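Local coordinates for translation initiation factor eif-2b-like protein (Chaetomium thermophilum, PDB 4ZEO) that probably takes part in translation initiation as the delta subunit of eIF2B, the guanine nucleotide exchange factor complex acting on eIF2, at residues A[275-280]-A[303-308]. Numbering follows the deposited sequence.
Sequences NAAQSI and RKEGKS
K307 reaches across to the C-terminal region of helix 246-277 and the loop after it, where its ammonium group meets two backbone carbonyls: NZ donates to A277 O at 2.7 Å and to I280 O at 2.5 Å. The second bond runs nearly straight out from its carbonyl (C=O...N 160°), whereas the first arrives tilted from the carbonyl plane, with I280 N approaching A277 O from the opposite face. Lysine suits this place because its extended chain ends in several N-H donors, and a positive charge would probably be favoured near the carbonyl end of a helix. In this Rossmann-like alpha/beta domain, the two segments lead into neighbouring parallel strands, 285-289 and 310-314. G306, at positive phi (97°), closes helix 293-304 in a Schellman motif; a side chain there would press against the preceding carbonyl O. On the packed side, small A277 and branched I280 are buried against helix 293-304. The other side is more open to solvent, with Q278 exposed and E305 partly so. There a water accepts from K307 NZ and lies 2.9 Å from Q278 O, to which it can donate, while the E305 carboxylate serves two cations: OE2 pairs with R301, and OE1 forms a salt bridge 3.5 Å from K307 NZ.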
ATOM      1  N   ASN A 275       7.050  -9.149  11.431  1.00 38.74           N
ATOM      2  CA  ASN A 275       8.027  -8.362  12.158  1.00 39.35           C
ATOM      3  C   ASN A 275       7.353  -7.322  13.067  1.00 40.06           C
ATOM      4  O   ASN A 275       7.832  -7.069  14.166  1.00 43.02           O
ATOM      5  CB  ASN A 275       9.018  -7.739  11.167  1.00 37.94           C
ATOM      6  CG  ASN A 275       9.951  -8.780  10.569  1.00 38.92           C
ATOM      7  OD1 ASN A 275       9.842  -9.966  10.887  1.00 40.74           O
ATOM      8  ND2 ASN A 275      10.845  -8.356   9.680  1.00 38.58           N
ATOM      9  N   ALA A 276       6.225  -6.760  12.643  1.00 39.08           N
ATOM     10  CA  ALA A 276       5.488  -5.825  13.507  1.00 40.98           C
ATOM     11  C   ALA A 276       4.863  -6.529  14.728  1.00 43.62           C
ATOM     12  O   ALA A 276       4.824  -5.962  15.826  1.00 45.72           O
ATOM     13  CB  ALA A 276       4.409  -5.093  12.711  1.00 41.91           C
ATOM     14  N   ALA A 277       4.398  -7.762  14.529  1.00 43.99           N
ATOM     15  CA  ALA A 277       3.824  -8.578  15.595  1.00 46.19           C
ATOM     16  C   ALA A 277       4.841  -8.893  16.702  1.00 49.23           C
ATOM     17  O   ALA A 277       4.473  -9.207  17.846  1.00 50.15           O
ATOM     18  CB  ALA A 277       3.258  -9.877  15.012  1.00 47.91           C
ATOM     19  N   GLN A 278       6.119  -8.865  16.342  1.00 51.70           N
ATOM     20  CA  GLN A 278       7.205  -9.039  17.309  1.00 55.74           C
ATOM     21  C   GLN A 278       7.172  -7.927  18.355  1.00 55.10           C
ATOM     22  O   GLN A 278       7.564  -8.125  19.502  1.00 57.59           O
ATOM     23  CB  GLN A 278       8.556  -9.062  16.599  1.00 57.66           C
ATOM     24  CG  GLN A 278       8.902 -10.404  16.015  1.00 61.27           C
ATOM     25  CD  GLN A 278      10.197 -10.361  15.236  1.00 63.83           C
ATOM     26  OE1 GLN A 278      10.745  -9.285  14.983  1.00 65.97           O
ATOM     27  NE2 GLN A 278      10.663 -11.521  14.801  1.00 64.55           N
ATOM     28  N   SER A 279       6.751  -6.746  17.926  1.00 53.06           N
ATOM     29  CA  SER A 279       6.620  -5.600  18.807  1.00 56.10           C
ATOM     30  C   SER A 279       5.493  -5.765  19.820  1.00 61.93           C
ATOM     31  O   SER A 279       5.498  -5.113  20.856  1.00 72.12           O
ATOM     32  CB  SER A 279       6.401  -4.329  18.001  1.00 52.05           C
ATOM     33  OG  SER A 279       7.642  -3.739  17.685  1.00 51.19           O
ATOM     34  N   ILE A 280       4.488  -6.564  19.480  1.00 57.17           N
ATOM     35  CA  ILE A 280       3.368  -6.789  20.375  1.00 54.32           C
ATOM     36  C   ILE A 280       3.679  -7.842  21.423  1.00 57.60           C
ATOM     37  O   ILE A 280       4.213  -8.890  21.114  1.00 59.78           O
ATOM     38  CB  ILE A 280       2.114  -7.144  19.583  1.00 50.53           C
ATOM     39  CG1 ILE A 280       1.789  -5.976  18.648  1.00 45.69           C
ATOM     40  CG2 ILE A 280       0.943  -7.438  20.519  1.00 52.28           C
ATOM     41  CD1 ILE A 280       0.658  -6.221  17.740  1.00 45.66           C
ATOM     42  N   ARG A 303      -2.074 -12.507  17.640  1.00 49.94           N
ATOM     43  CA  ARG A 303      -3.066 -13.376  18.263  1.00 54.71           C
ATOM     44  C   ARG A 303      -2.795 -14.846  17.936  1.00 57.31           C
ATOM     45  O   ARG A 303      -2.868 -15.700  18.815  1.00 59.28           O
ATOM     46  CB  ARG A 303      -4.476 -12.998  17.813  1.00 56.97           C
ATOM     47  CG  ARG A 303      -5.573 -13.798  18.496  1.00 61.56           C
ATOM     48  CD  ARG A 303      -5.630 -13.434  19.966  1.00 64.54           C
ATOM     49  NE  ARG A 303      -6.471 -14.346  20.723  1.00 71.13           N
ATOM     50  CZ  ARG A 303      -6.070 -14.970  21.822  1.00 75.84           C
ATOM     51  NH1 ARG A 303      -4.833 -14.775  22.272  1.00 77.74           N
ATOM     52  NH2 ARG A 303      -6.896 -15.787  22.466  1.00 78.27           N
ATOM     53  N   LYS A 304      -2.469 -15.140  16.680  1.00 57.43           N
ATOM     54  CA  LYS A 304      -2.161 -16.515  16.302  1.00 61.97           C
ATOM     55  C   LYS A 304      -0.905 -16.999  17.022  1.00 60.58           C
ATOM     56  O   LYS A 304      -0.776 -18.182  17.307  1.00 61.47           O
ATOM     57  CB  LYS A 304      -1.994 -16.653  14.779  1.00 64.70           C
ATOM     58  CG  LYS A 304      -3.192 -17.327  14.102  1.00 70.46           C
ATOM     59  CD  LYS A 304      -3.102 -17.266  12.590  1.00 74.26           C
ATOM     60  CE  LYS A 304      -3.461 -15.857  12.101  1.00 77.12           C
ATOM     61  NZ  LYS A 304      -3.401 -15.662  10.621  1.00 77.01           N
ATOM     62  N   GLU A 305       0.007 -16.081  17.329  1.00 58.75           N
ATOM     63  CA  GLU A 305       1.200 -16.408  18.104  1.00 59.63           C
ATOM     64  C   GLU A 305       0.871 -16.687  19.574  1.00 62.66           C
ATOM     65  O   GLU A 305       1.740 -17.079  20.354  1.00 66.83           O
ATOM     66  CB  GLU A 305       2.219 -15.279  17.991  1.00 57.48           C
ATOM     67  CG  GLU A 305       2.824 -15.180  16.622  1.00 54.82           C
ATOM     68  CD  GLU A 305       3.616 -13.917  16.419  1.00 53.08           C
ATOM     69  OE1 GLU A 305       3.452 -12.990  17.245  1.00 53.52           O
ATOM     70  OE2 GLU A 305       4.379 -13.838  15.419  1.00 51.09           O
ATOM     71  N   GLY A 306      -0.381 -16.480  19.959  1.00 60.95           N
ATOM     72  CA  GLY A 306      -0.816 -16.812  21.306  1.00 62.92           C
ATOM     73  C   GLY A 306      -0.825 -15.629  22.258  1.00 62.28           C
ATOM     74  O   GLY A 306      -1.109 -15.781  23.438  1.00 65.59           O
ATOM     75  N   LYS A 307      -0.521 -14.444  21.744  1.00 58.87           N
ATOM     76  CA  LYS A 307      -0.450 -13.248  22.572  1.00 58.30           C
ATOM     77  C   LYS A 307      -1.827 -12.737  22.959  1.00 59.46           C
ATOM     78  O   LYS A 307      -2.774 -12.792  22.184  1.00 59.25           O
ATOM     79  CB  LYS A 307       0.342 -12.166  21.841  1.00 54.01           C
ATOM     80  CG  LYS A 307       1.726 -12.664  21.454  1.00 53.35           C
ATOM     81  CD  LYS A 307       2.536 -11.602  20.822  1.00 50.99           C
ATOM     82  CE  LYS A 307       3.805 -12.153  20.231  1.00 50.24           C
ATOM     83  NZ  LYS A 307       4.720 -11.042  19.852  1.00 48.22           N
ATOM     84  N   SER A 308      -1.926 -12.244  24.182  1.00 60.44           N
ATOM     85  CA  SER A 308      -3.163 -11.667  24.678  1.00 61.99           C
ATOM     86  C   SER A 308      -2.981 -10.173  24.896  1.00 58.62           C
ATOM     87  O   SER A 308      -2.111  -9.729  25.647  1.00 59.14           O
ATOM     88  CB  SER A 308      -3.594 -12.358  25.966  1.00 70.22           C
ATOM     89  OG  SER A 308      -2.722 -12.030  27.030  1.00 75.83           O
TER
HETATM   90  O   HOH W   1       7.123 -10.576  20.898  1.00 72.78           O